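Porphyranase B (Zobellia galactanivorans, PDB 3JUU) hydrolyses the sulfated red-algal polysaccharide porphyran at the (1->4) linkages between beta-D-galactopyranose and alpha-L-galactopyranose-6-sulfate. Local coordinates at residues Met114-Thr119 / Gly195-Asp200; Gly72-Thr77 / Leu238-Glu243; Asn170-Asn175 / Lys184-Gly189; Lys211-Phe216 / Gln223-Pro228. One frame throughout, in Å; residues are numbered along the deposited sequence.

In the fold
All four contacts lie in the beta-sandwich of the glycoside hydrolase family 16 jelly roll. Contact 2 is the buried one: apolar side chains of strands 73-87 and 237-242 meet without any polar pairing. Contact 1 is partly buried, where the end of strand 108-115 meets a loop, and mixes one backbone bond, a water and a lysine-tyrosine CH-pi contact. It touches contact 2 through Asn-117 and Val-242. Contacts 3 and 4 are beta hairpins built on backbone hydrogen bonds. Contact 3 is on the surface beside the likely catalytic residues, and contact 4 is partly buried. These two pack together, Ser-187 and Thr-171 against Val-226.

Contact 1 (Met114-Thr119 / Gly195-Asp200); sequences MKANKT and GKAYED
The loop that leads into strand 202-210 closes here over the end of strand 108-115, at the margin of the jelly-roll sandwich. The nearest CA atoms are those of Ala-116 and Tyr-198, 4.2 Å apart. One direct hydrogen bond joins the segments: Ala-116 N gives its hydrogen to Ala-197 O at 3.0 Å, nearly straight at 167°. The donor sits above the carbonyl plane rather than on a lone pair. A water lies 2.8 Å from the same Ala-197 O and close to Met-114 O, where it can bridge strand end and loop. Beside this, the methyl groups of the two alanines meet, Ala-116 CB to Ala-197 CB at 3.6 Å. Tyr-198 CA also makes a CA-H...O contact with Ala-116 O.

Further out is a CH-pi contact. Lys-118 lays its extended chain obliquely over one face of the Tyr-198 ring. Its CG stands over the ring centre, 3.6 Å from the centroid of Tyr-198, and CE reaches Tyr-198 CE1 at 3.5 Å. The tyrosine CG lies between its own backbone N and carbonyl carbon (chi1 57°), which sets the ring against Lys-118. The Lys-115 chain passes the loop backbone, with its CG 3.5 Å from Tyr-198 O. The Asn-117 side chain starts away from the loop; its OD1 accepts from Thr-119 N in an Asx turn and from Thr-119 OG1.

With Lys-118 over one face and Lys-196 CB near the rim of the other, the tyrosine ring is sandwiched and its rotation is probably restricted. The loop is probably held by a backbone hydrogen bond and a water next to the strand, and by aliphatic-aromatic packing at its more exposed end.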
loop_
_atom_site.group_PDB
_atom_site.type_symbol
_atom_site.label_atom_id
_atom_site.label_comp_id
_atom_site.label_asym_id
_atom_site.label_seq_id
_atom_site.Cartn_x
_atom_site.Cartn_y
_atom_site.Cartn_z
ATOM N N MET A 114 -0.509 9.962 -3.237
ATOM C CA MET A 114 0.275 9.824 -2.004
ATOM C C MET A 114 1.581 10.595 -2.149
ATOM O O MET A 114 2.233 10.579 -3.235
ATOM C CB MET A 114 0.524 8.303 -1.718
ATOM C CG MET A 114 1.307 7.941 -0.424
ATOM S SD MET A 114 2.101 6.278 -0.403
ATOM C CE MET A 114 3.148 7.556 -0.823
ATOM N N LYS A 115 1.997 11.207 -1.047
ATOM C CA LYS A 115 3.363 11.703 -0.944
ATOM C C LYS A 115 4.038 10.927 0.173
ATOM O O LYS A 115 3.473 10.789 1.298
ATOM C CB LYS A 115 3.362 13.230 -0.663
ATOM C CG LYS A 115 4.721 13.763 -0.306
ATOM C CD LYS A 115 4.688 15.252 0.201
ATOM C CE LYS A 115 4.483 16.245 -0.833
ATOM N NZ LYS A 115 4.366 17.560 -0.066
ATOM N N ALA A 116 5.211 10.389 -0.105
ATOM C CA ALA A 116 5.841 9.540 0.885
ATOM C C ALA A 116 6.428 10.380 2.034
ATOM O O ALA A 116 6.717 11.615 1.861
ATOM C CB ALA A 116 6.985 8.659 0.235
ATOM N N ASN A 117 6.601 9.722 3.184
ATOM C CA ASN A 117 7.423 10.336 4.258
ATOM C C ASN A 117 8.872 10.311 3.859
ATOM O O ASN A 117 9.274 9.479 3.082
ATOM C CB ASN A 117 7.146 9.736 5.648
ATOM C CG ASN A 117 7.679 8.323 5.806
ATOM O OD1 ASN A 117 8.901 8.116 5.801
ATOM N ND2 ASN A 117 6.787 7.371 6.001
ATOM N N LYS A 118 9.668 11.214 4.428
ATOM C CA LYS A 118 11.105 11.341 4.164
ATOM C C LYS A 118 11.981 10.636 5.247
ATOM O O LYS A 118 13.058 11.132 5.651
ATOM C CB LYS A 118 11.402 12.850 4.158
ATOM C CG LYS A 118 12.758 13.161 3.561
ATOM C CD LYS A 118 12.864 14.763 3.455
ATOM C CE LYS A 118 14.228 15.084 2.878
ATOM N NZ LYS A 118 14.472 16.541 2.803
ATOM N N THR A 119 11.531 9.487 5.723
ATOM C CA THR A 119 12.235 8.726 6.776
ATOM C C THR A 119 12.610 7.316 6.285
ATOM O O THR A 119 12.282 6.904 5.151
ATOM C CB THR A 119 11.395 8.503 8.080
ATOM O OG1 THR A 119 10.476 7.404 7.907
ATOM C CG2 THR A 119 10.587 9.770 8.451
ATOM N N GLY A 195 11.548 11.962 -9.580
ATOM C CA GLY A 195 11.852 12.787 -8.382
ATOM C C GLY A 195 11.776 11.826 -7.188
ATOM O O GLY A 195 11.435 10.612 -7.362
ATOM N N LYS A 196 12.027 12.323 -5.973
ATOM C CA LYS A 196 11.846 11.457 -4.786
ATOM C C LYS A 196 10.378 11.280 -4.460
ATOM O O LYS A 196 9.561 12.180 -4.650
ATOM C CB LYS A 196 12.596 12.022 -3.534
ATOM C CG LYS A 196 14.119 12.336 -3.734
ATOM C CD LYS A 196 14.918 11.050 -3.842
ATOM C CE LYS A 196 16.465 11.341 -3.808
ATOM N NZ LYS A 196 17.096 10.051 -4.135
ATOM N N ALA A 197 10.031 10.127 -3.906
ATOM C CA ALA A 197 8.676 9.862 -3.563
ATOM C C ALA A 197 8.133 10.823 -2.517
ATOM O O ALA A 197 6.896 11.043 -2.466
ATOM C CB ALA A 197 8.523 8.383 -3.049
ATOM N N TYR A 198 9.029 11.324 -1.646
ATOM C CA TYR A 198 8.599 12.304 -0.638
ATOM C C TYR A 198 8.534 13.737 -1.151
ATOM O O TYR A 198 8.101 14.630 -0.392
ATOM C CB TYR A 198 9.521 12.298 0.623
ATOM C CG TYR A 198 10.992 12.548 0.318
ATOM C CD1 TYR A 198 11.501 13.876 0.100
ATOM C CD2 TYR A 198 11.880 11.451 0.219
ATOM C CE1 TYR A 198 12.897 14.071 -0.185
ATOM C CE2 TYR A 198 13.240 11.643 -0.062
ATOM C CZ TYR A 198 13.710 12.941 -0.276
ATOM O OH TYR A 198 15.052 13.074 -0.530
ATOM N N GLU A 199 8.991 13.996 -2.375
ATOM C CA GLU A 199 9.048 15.423 -2.867
ATOM C C GLU A 199 7.729 15.887 -3.449
ATOM O O GLU A 199 7.388 17.098 -3.379
ATOM C CB GLU A 199 10.119 15.615 -3.938
ATOM C CG GLU A 199 11.484 15.673 -3.393
ATOM C CD GLU A 199 12.632 15.639 -4.428
ATOM O OE1 GLU A 199 12.501 15.167 -5.643
ATOM O OE2 GLU A 199 13.738 16.017 -3.932
ATOM N N ASP A 200 6.962 14.958 -4.012
ATOM C CA ASP A 200 5.725 15.353 -4.703
ATOM C C ASP A 200 4.685 14.329 -4.423
ATOM O O ASP A 200 5.023 13.139 -4.154
ATOM C CB ASP A 200 5.976 15.354 -6.229
ATOM C CG ASP A 200 7.209 16.175 -6.639
ATOM O OD1 ASP A 200 7.048 17.408 -6.612
ATOM O OD2 ASP A 200 8.304 15.590 -6.992
HETATM O O HOH W 1 4.883 9.695 -3.807
#

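Contact 2 (Gly72-Thr77 / Leu238-Glu243); sequences GSLQIT and LRMVVE
Apolar contacts carry this buried pairing. Ile-76 and Val-242 meet through methyl groups: Ile-76 CG2 lies 3.4 Å from Val-242 CG2, tighter than usual van der Waals contact. The two side chains slide past each other in opposite directions. In the isoleucine CG2 is anti to the backbone N, with CG1 beside that N (chi1 -51°). This lets the two branches divide the work, CG2 going to Val-242 and CD1 to Met-240. Further along, Leu-74 and Met-240 cross at a slant, and Leu-74 CD2 touches Met-240 CE at 3.9 Å. The methionine chain bends at both chi2 and chi3 to bring its methyl there.

The strands belong to the two facing layers of the GH16 beta-sandwich. Their axes pass 7.9 Å apart at an angle of 34°, a spacing consistent with side-chain packing between layers. Val-99 of strand 90-101 adds to the same packing, against both Ile-76 and Met-240.

Contact between side chain and backbone is the second kind. Ile-76 CD1 presses on Met-240 O at 3.4 Å. Val-241 points away from Ile-76, and its side chain lies about 4 Å from that of Trp-54, which is likely to bind substrate.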
loop_
_atom_site.group_PDB
_atom_site.type_symbol
_atom_site.label_atom_id
_atom_site.label_comp_id
_atom_site.label_asym_id
_atom_site.label_seq_id
_atom_site.Cartn_x
_atom_site.Cartn_y
_atom_site.Cartn_z
ATOM N N GLY A 72 -8.647 17.370 4.143
ATOM C CA GLY A 72 -9.090 16.392 3.121
ATOM C C GLY A 72 -7.949 15.404 2.763
ATOM O O GLY A 72 -7.819 15.008 1.618
ATOM N N SER A 73 -7.118 15.054 3.732
ATOM C CA SER A 73 -6.083 14.031 3.469
ATOM C C SER A 73 -5.931 13.125 4.690
ATOM O O SER A 73 -6.220 13.530 5.883
ATOM C CB SER A 73 -4.749 14.713 3.119
ATOM O OG SER A 73 -4.174 15.264 4.316
ATOM N N LEU A 74 -5.476 11.903 4.427
ATOM C CA LEU A 74 -5.089 10.966 5.478
ATOM C C LEU A 74 -3.604 11.159 5.774
ATOM O O LEU A 74 -2.817 11.279 4.805
ATOM C CB LEU A 74 -5.295 9.557 4.949
ATOM C CG LEU A 74 -4.690 8.439 5.786
ATOM C CD1 LEU A 74 -5.298 8.278 7.166
ATOM C CD2 LEU A 74 -4.869 7.078 4.970
ATOM N N GLN A 75 -3.200 11.179 7.058
ATOM C CA GLN A 75 -1.816 11.430 7.444
ATOM C C GLN A 75 -1.432 10.239 8.295
ATOM O O GLN A 75 -2.156 9.893 9.259
ATOM C CB GLN A 75 -1.684 12.730 8.259
ATOM C CG GLN A 75 -2.171 13.941 7.397
ATOM C CD GLN A 75 -2.037 15.210 8.137
ATOM O OE1 GLN A 75 -2.384 15.293 9.339
ATOM N NE2 GLN A 75 -1.435 16.182 7.505
ATOM N N ILE A 76 -0.342 9.538 7.895
ATOM C CA ILE A 76 0.216 8.459 8.738
ATOM C C ILE A 76 1.613 8.935 9.119
ATOM O O ILE A 76 2.496 9.102 8.270
ATOM C CB ILE A 76 0.276 7.080 7.993
ATOM C CG1 ILE A 76 -1.106 6.748 7.375
ATOM C CG2 ILE A 76 0.765 5.980 9.012
ATOM C CD1 ILE A 76 -1.094 5.288 6.722
ATOM N N THR A 77 1.801 9.181 10.418
ATOM C CA THR A 77 3.000 9.892 10.845
ATOM C C THR A 77 3.930 8.920 11.593
ATOM O O THR A 77 3.484 8.215 12.503
ATOM C CB THR A 77 2.567 11.048 11.799
ATOM O OG1 THR A 77 1.804 12.028 11.058
ATOM C CG2 THR A 77 3.833 11.755 12.357
ATOM N N LEU A 238 -7.781 -3.314 0.949
ATOM C CA LEU A 238 -6.791 -2.252 0.810
ATOM C C LEU A 238 -5.927 -2.099 2.066
ATOM O O LEU A 238 -6.355 -2.445 3.224
ATOM C CB LEU A 238 -7.440 -0.909 0.509
ATOM C CG LEU A 238 -8.006 -0.795 -0.922
ATOM C CD1 LEU A 238 -8.996 0.391 -0.989
ATOM C CD2 LEU A 238 -6.916 -0.621 -1.984
ATOM N N ARG A 239 -4.715 -1.633 1.822
ATOM C CA ARG A 239 -3.766 -1.369 2.899
ATOM C C ARG A 239 -3.045 -0.056 2.595
ATOM O O ARG A 239 -2.504 0.124 1.479
ATOM C CB ARG A 239 -2.677 -2.433 2.941
ATOM C CG ARG A 239 -3.196 -3.850 3.253
ATOM C CD ARG A 239 -3.458 -3.989 4.812
ATOM N NE ARG A 239 -3.958 -5.325 5.122
ATOM C CZ ARG A 239 -5.246 -5.669 5.196
ATOM N NH1 ARG A 239 -6.181 -4.835 4.857
ATOM N NH2 ARG A 239 -5.544 -6.908 5.605
ATOM N N MET A 240 -2.932 0.820 3.612
ATOM C CA MET A 240 -2.025 1.971 3.546
ATOM C C MET A 240 -1.205 1.873 4.858
ATOM O O MET A 240 -1.758 2.004 5.979
ATOM C CB MET A 240 -2.837 3.303 3.492
ATOM C CG MET A 240 -3.576 3.541 2.122
ATOM S SD MET A 240 -5.263 2.726 2.272
ATOM C CE MET A 240 -6.241 3.844 3.282
ATOM N N VAL A 241 0.096 1.626 4.727
ATOM C CA VAL A 241 0.877 1.162 5.890
ATOM C C VAL A 241 2.199 1.869 5.876
ATOM O O VAL A 241 2.846 2.053 4.808
ATOM C CB VAL A 241 1.061 -0.396 5.874
ATOM C CG1 VAL A 241 2.133 -0.872 6.928
ATOM C CG2 VAL A 241 -0.332 -1.096 6.103
ATOM N N VAL A 242 2.663 2.195 7.076
ATOM C CA VAL A 242 3.963 2.862 7.242
ATOM C C VAL A 242 4.664 1.988 8.283
ATOM O O VAL A 242 4.182 1.866 9.425
ATOM C CB VAL A 242 3.754 4.326 7.793
ATOM C CG1 VAL A 242 5.147 4.906 8.286
ATOM C CG2 VAL A 242 3.146 5.233 6.685
ATOM N N GLU A 243 5.758 1.329 7.895
ATOM C CA GLU A 243 6.309 0.220 8.719
ATOM C C GLU A 243 7.837 0.333 8.748
ATOM O O GLU A 243 8.410 1.150 7.996
ATOM C CB GLU A 243 5.959 -1.108 8.047
ATOM C CG GLU A 243 6.831 -1.419 6.844
ATOM C CD GLU A 243 6.017 -2.066 5.734
ATOM O OE1 GLU A 243 6.070 -3.319 5.645
ATOM O OE2 GLU A 243 5.356 -1.333 4.964
#

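Contact 3 (Asn170-Asn175 / Lys184-Gly189). With SO4 (sulfate ion), chain G.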
loop_
_atom_site.group_PDB
_atom_site.type_symbol
_atom_site.label_atom_id
_atom_site.label_comp_id
_atom_site.label_asym_id
_atom_site.label_seq_id
_atom_site.Cartn_x
_atom_site.Cartn_y
_atom_site.Cartn_z
ATOM N N ASN A 170 4.546 -4.922 -7.042
ATOM C CA ASN A 170 4.854 -6.352 -6.886
ATOM C C ASN A 170 3.622 -7.202 -6.832
ATOM O O ASN A 170 2.489 -6.706 -6.636
ATOM C CB ASN A 170 5.752 -6.575 -5.623
ATOM C CG ASN A 170 6.783 -7.711 -5.812
ATOM O OD1 ASN A 170 6.505 -8.695 -6.500
ATOM N ND2 ASN A 170 7.936 -7.599 -5.153
ATOM N N THR A 171 3.796 -8.508 -7.062
ATOM C CA THR A 171 2.631 -9.453 -6.917
ATOM C C THR A 171 3.237 -10.694 -6.264
ATOM O O THR A 171 4.300 -11.142 -6.674
ATOM C CB THR A 171 1.935 -9.825 -8.294
ATOM O OG1 THR A 171 2.945 -10.339 -9.181
ATOM C CG2 THR A 171 1.237 -8.517 -9.022
ATOM N N HIS A 172 2.626 -11.207 -5.212
ATOM C CA HIS A 172 3.190 -12.316 -4.483
ATOM C C HIS A 172 2.172 -13.419 -4.358
ATOM O O HIS A 172 1.006 -13.136 -4.086
ATOM C CB HIS A 172 3.538 -11.927 -3.029
ATOM C CG HIS A 172 4.540 -10.830 -2.933
ATOM N ND1 HIS A 172 5.879 -11.035 -3.198
ATOM C CD2 HIS A 172 4.405 -9.505 -2.666
ATOM C CE1 HIS A 172 6.540 -9.909 -2.996
ATOM N NE2 HIS A 172 5.671 -8.966 -2.678
ATOM N N SER A 173 2.667 -14.656 -4.436
ATOM C CA SER A 173 1.853 -15.827 -4.105
ATOM C C SER A 173 2.658 -16.584 -3.038
ATOM O O SER A 173 3.841 -16.918 -3.242
ATOM C CB SER A 173 1.662 -16.696 -5.363
ATOM O OG SER A 173 1.211 -17.996 -4.939
ATOM N N ARG A 174 2.043 -16.885 -1.902
ATOM C CA ARG A 174 2.736 -17.642 -0.834
ATOM C C ARG A 174 1.777 -18.343 0.102
ATOM O O ARG A 174 0.533 -18.222 -0.101
ATOM C CB ARG A 174 3.667 -16.755 -0.015
ATOM C CG ARG A 174 2.914 -15.527 0.665
ATOM C CD ARG A 174 3.862 -14.738 1.613
ATOM N NE ARG A 174 3.116 -13.644 2.217
ATOM C CZ ARG A 174 2.880 -12.486 1.613
ATOM N NH1 ARG A 174 3.378 -12.212 0.386
ATOM N NH2 ARG A 174 2.152 -11.604 2.243
ATOM N N ASN A 175 2.307 -19.021 1.157
ATOM C CA ASN A 175 1.387 -19.701 2.120
ATOM C C ASN A 175 0.424 -20.688 1.449
ATOM O O ASN A 175 -0.788 -20.830 1.801
ATOM C CB ASN A 175 0.606 -18.705 2.986
ATOM C CG ASN A 175 1.487 -17.780 3.749
ATOM O OD1 ASN A 175 2.558 -18.180 4.204
ATOM N ND2 ASN A 175 1.083 -16.492 3.840
ATOM N N LYS A 184 4.246 -20.671 -5.868
ATOM C CA LYS A 184 4.725 -19.609 -4.984
ATOM C C LYS A 184 5.642 -18.684 -5.767
ATOM O O LYS A 184 6.350 -19.170 -6.633
ATOM C CB LYS A 184 5.546 -20.298 -3.877
ATOM C CG LYS A 184 6.216 -19.332 -2.872
ATOM C CD LYS A 184 7.168 -20.108 -1.899
ATOM C CE LYS A 184 6.613 -21.521 -1.564
ATOM N NZ LYS A 184 7.684 -22.492 -1.039
ATOM N N GLY A 185 5.691 -17.378 -5.470
ATOM C CA GLY A 185 6.771 -16.580 -6.085
ATOM C C GLY A 185 6.309 -15.132 -6.154
ATOM O O GLY A 185 5.324 -14.789 -5.527
ATOM N N SER A 186 7.046 -14.309 -6.913
ATOM C CA SER A 186 6.821 -12.866 -6.952
ATOM C C SER A 186 7.010 -12.390 -8.382
ATOM O O SER A 186 7.984 -12.816 -9.062
ATOM C CB SER A 186 7.921 -12.151 -6.113
ATOM O OG SER A 186 7.621 -12.521 -4.771
ATOM N N SER A 187 6.201 -11.426 -8.813
ATOM C CA SER A 187 6.490 -10.784 -10.108
ATOM C C SER A 187 6.425 -9.307 -9.930
ATOM O O SER A 187 5.354 -8.799 -9.671
ATOM C CB SER A 187 5.505 -11.179 -11.181
ATOM O OG SER A 187 5.713 -12.538 -11.573
ATOM N N LYS A 188 7.548 -8.644 -10.132
ATOM C CA LYS A 188 7.726 -7.227 -9.762
ATOM C C LYS A 188 7.548 -6.335 -10.956
ATOM O O LYS A 188 7.652 -6.780 -12.126
ATOM C CB LYS A 188 9.175 -6.961 -9.270
ATOM C CG LYS A 188 9.687 -7.815 -8.194
ATOM C CD LYS A 188 11.181 -7.466 -7.813
ATOM C CE LYS A 188 12.192 -8.386 -8.599
ATOM N NZ LYS A 188 13.527 -7.700 -8.891
ATOM N N GLY A 189 7.298 -5.047 -10.658
ATOM C CA GLY A 189 7.396 -3.968 -11.707
ATOM C C GLY A 189 8.130 -2.779 -11.090
ATOM O O GLY A 189 8.117 -2.597 -9.854
HETATM S S SO4 G . 1.567 -13.088 5.626
HETATM O O1 SO4 G . 2.295 -12.292 6.551
HETATM O O2 SO4 G . 0.747 -12.290 4.729
HETATM O O3 SO4 G . 2.535 -13.983 4.971
HETATM O O4 SO4 G . 0.494 -13.699 6.379
#
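Thr-171 and Ser-187 are joined twice. Ser-187 N donates to Thr-171 O at 2.9 Å. Thr-171 OG1 in turn donates to Ser-187 O, also at 2.9 Å, in the carbonyl plane and on a lone pair. The hydroxyl reaches that oxygen because OG1 stands between the threonine backbone N and its carbonyl carbon (chi1 55°).

His-172 faces Ser-186 in a non-hydrogen-bonded antiparallel pair. The ring swings to the serine by placing CG beside its own backbone N (chi1 -61°). His-172 ND1 and Ser-186 OG are hydrogen-bonded at 2.8 Å, and the hydroxyl lies at the ring edge, near its plane.

These strands form the hairpin 166-174/185-192 of the sandwich, next to strand 141-150 with the likely nucleophile Glu-143. Ser-173 and Gly-185 are the next, hydrogen-bonded pair. Ser-173 N to Gly-185 O is 2.9 Å, and Gly-185 N returns a bond to Ser-173 O. At its backbone angles Gly-185 would jam a CB against the preceding carbonyl oxygen.

Arg-174 extends straight from CG to NE. The edge of its guanidinium meets a sulfate ion, probably from the crystallisation liquor. Arg-174 NE donates to sulfate O3 at 2.8 Å and NH2 to O2 at 2.9 Å, while Asn-175 ND2 also donates to O3. NH2 also forms a salt bridge with Glu-143. A leucine here would probably leave the sulfate to Asn-175 among these residues and cost Glu-143 its salt bridge with this guanidinium.

Contact 4 (Lys211-Phe216 / Gln223-Pro228); sequences KDEIIF and QSKVTP
The hairpin of strands 213-218 and 221-226 is held here by antiparallel pairing of Ile-214 with Val-226 and Phe-216 with Ser-224. Val-226 N donates to Ile-214 O at 2.7 Å, nearly straight at 168°. Ile-214 N donates back to Val-226 O at 3.0 Å. Phe-216 N bonds to Ser-224 O, and Gln-223 N bonds to Phe-216 O. Gln-223 and Ser-224 thus both face Phe-216, a classic beta bulge.

One side of the hairpin looks into the sandwich, where Phe-216 packs on Met-167 and Val-226 on Thr-171, both of strand 166-174. The edge of the Phe-216 ring receives Val-226 CG2, 4.0 Å from CE2, and Ser-224 OG, 3.5 Å from CD2. Ile-214 and Pro-228 cross at a slant, CG1 of the isoleucine 3.9 Å from CD of the proline.

On the other side Lys-225 and Glu-213 lie alongside each other, pointing the same way. Lys-225 CG starts anti to its N (chi1 176°), and Lys-225 CE passes 3.9 Å from Ile-215 CD1. The chain bends at chi3 and chi4 to bring NZ to Glu-213 OE2 at 2.6 Å. This salt bridge uses the anti lone pair of OE2. Glu-213 OE1 has a second cationic partner in Lys-209. Were this residue an alanine, the amines of Lys-225 and Lys-209 would probably lose their shared counter-charge, leaving the Lys-225 end freer to move. A water bridges Asp-212 O and Thr-227 OG1.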
loop_
_atom_site.group_PDB
_atom_site.type_symbol
_atom_site.label_atom_id
_atom_site.label_comp_id
_atom_site.label_asym_id
_atom_site.label_seq_id
_atom_site.Cartn_x
_atom_site.Cartn_y
_atom_site.Cartn_z
ATOM N N LYS A 211 -7.854 -12.529 -13.179
ATOM C CA LYS A 211 -7.042 -13.331 -12.254
ATOM C C LYS A 211 -5.572 -13.375 -12.727
ATOM O O LYS A 211 -4.711 -13.675 -11.947
ATOM C CB LYS A 211 -7.577 -14.777 -12.180
ATOM C CG LYS A 211 -7.330 -15.531 -13.540
ATOM C CD LYS A 211 -8.028 -16.906 -13.591
ATOM C CE LYS A 211 -7.866 -17.454 -15.034
ATOM N NZ LYS A 211 -8.228 -18.918 -15.203
ATOM N N ASP A 212 -5.280 -13.070 -14.007
ATOM C CA ASP A 212 -3.899 -13.162 -14.439
ATOM C C ASP A 212 -3.379 -11.929 -15.186
ATOM O O ASP A 212 -2.355 -12.059 -15.884
ATOM C CB ASP A 212 -3.655 -14.416 -15.312
ATOM C CG ASP A 212 -4.586 -14.509 -16.490
ATOM O OD1 ASP A 212 -5.158 -13.508 -16.950
ATOM O OD2 ASP A 212 -4.761 -15.655 -16.977
ATOM N N GLU A 213 -4.006 -10.769 -15.014
ATOM C CA GLU A 213 -3.577 -9.570 -15.714
ATOM C C GLU A 213 -3.650 -8.421 -14.749
ATOM O O GLU A 213 -4.752 -8.086 -14.290
ATOM C CB GLU A 213 -4.540 -9.234 -16.874
ATOM C CG GLU A 213 -4.642 -10.332 -17.903
ATOM C CD GLU A 213 -5.749 -9.988 -18.912
ATOM O OE1 GLU A 213 -6.922 -10.302 -18.607
ATOM O OE2 GLU A 213 -5.420 -9.323 -19.921
ATOM N N ILE A 214 -2.478 -7.837 -14.431
ATOM C CA ILE A 214 -2.436 -6.759 -13.440
ATOM C C ILE A 214 -1.714 -5.652 -14.182
ATOM O O ILE A 214 -0.629 -5.893 -14.665
ATOM C CB ILE A 214 -1.612 -7.217 -12.206
ATOM C CG1 ILE A 214 -2.160 -8.545 -11.571
ATOM C CG2 ILE A 214 -1.423 -6.045 -11.199
ATOM C CD1 ILE A 214 -3.476 -8.446 -10.902
ATOM N N ILE A 215 -2.270 -4.445 -14.232
ATOM C CA ILE A 215 -1.684 -3.375 -15.011
ATOM C C ILE A 215 -1.468 -2.166 -14.131
ATOM O O ILE A 215 -2.395 -1.688 -13.536
ATOM C CB ILE A 215 -2.614 -2.979 -16.213
ATOM C CG1 ILE A 215 -2.726 -4.184 -17.151
ATOM C CG2 ILE A 215 -1.999 -1.822 -16.997
ATOM C CD1 ILE A 215 -3.953 -4.929 -17.008
ATOM N N PHE A 216 -0.231 -1.714 -14.057
ATOM C CA PHE A 216 0.104 -0.620 -13.087
ATOM C C PHE A 216 0.146 0.724 -13.791
ATOM O O PHE A 216 0.630 0.811 -14.933
ATOM C CB PHE A 216 1.486 -0.894 -12.443
ATOM C CG PHE A 216 1.462 -2.077 -11.504
ATOM C CD1 PHE A 216 0.847 -1.954 -10.247
ATOM C CD2 PHE A 216 2.047 -3.289 -11.883
ATOM C CE1 PHE A 216 0.735 -3.072 -9.411
ATOM C CE2 PHE A 216 2.032 -4.406 -11.012
ATOM C CZ PHE A 216 1.385 -4.262 -9.765
ATOM N N GLN A 223 2.219 1.928 -16.951
ATOM C CA GLN A 223 3.641 1.690 -16.830
ATOM C C GLN A 223 3.997 0.255 -17.268
ATOM O O GLN A 223 5.039 0.053 -17.864
ATOM C CB GLN A 223 4.138 1.794 -15.374
ATOM C CG GLN A 223 3.928 3.189 -14.831
ATOM C CD GLN A 223 4.655 4.305 -15.577
ATOM O OE1 GLN A 223 5.887 4.407 -15.524
ATOM N NE2 GLN A 223 3.880 5.229 -16.210
ATOM N N SER A 224 3.147 -0.696 -16.920
ATOM C CA SER A 224 3.527 -2.090 -17.058
ATOM C C SER A 224 2.328 -3.003 -16.917
ATOM O O SER A 224 1.259 -2.626 -16.378
ATOM C CB SER A 224 4.568 -2.447 -15.969
ATOM O OG SER A 224 3.927 -2.389 -14.704
ATOM N N LYS A 225 2.501 -4.241 -17.401
ATOM C CA LYS A 225 1.512 -5.233 -17.248
ATOM C C LYS A 225 2.266 -6.404 -16.622
ATOM O O LYS A 225 3.421 -6.783 -17.027
ATOM C CB LYS A 225 0.909 -5.620 -18.620
ATOM C CG LYS A 225 -0.086 -6.768 -18.496
ATOM C CD LYS A 225 -0.757 -7.195 -19.826
ATOM C CE LYS A 225 -2.292 -7.333 -19.578
ATOM N NZ LYS A 225 -3.036 -8.352 -20.405
ATOM N N VAL A 226 1.650 -7.002 -15.613
ATOM C CA VAL A 226 2.320 -8.112 -14.954
ATOM C C VAL A 226 1.385 -9.322 -14.890
ATOM O O VAL A 226 0.214 -9.175 -14.563
ATOM C CB VAL A 226 2.767 -7.622 -13.527
ATOM C CG1 VAL A 226 3.262 -8.790 -12.756
ATOM C CG2 VAL A 226 3.955 -6.627 -13.680
ATOM N N THR A 227 1.878 -10.546 -15.167
ATOM C CA THR A 227 1.114 -11.705 -14.898
ATOM C C THR A 227 1.508 -12.118 -13.500
ATOM O O THR A 227 2.658 -12.406 -13.248
ATOM C CB THR A 227 1.515 -12.841 -15.891
ATOM O OG1 THR A 227 1.135 -12.389 -17.213
ATOM C CG2 THR A 227 0.785 -14.125 -15.568
ATOM N N PRO A 228 0.536 -12.208 -12.593
ATOM C CA PRO A 228 0.940 -12.598 -11.251
ATOM C C PRO A 228 1.386 -14.045 -11.177
ATOM O O PRO A 228 1.018 -14.878 -12.067
ATOM C CB PRO A 228 -0.357 -12.301 -10.426
ATOM C CG PRO A 228 -1.492 -12.571 -11.335
ATOM C CD PRO A 228 -0.930 -12.037 -12.726
HETATM O O HOH W 2 -1.350 -12.852 -18.135
#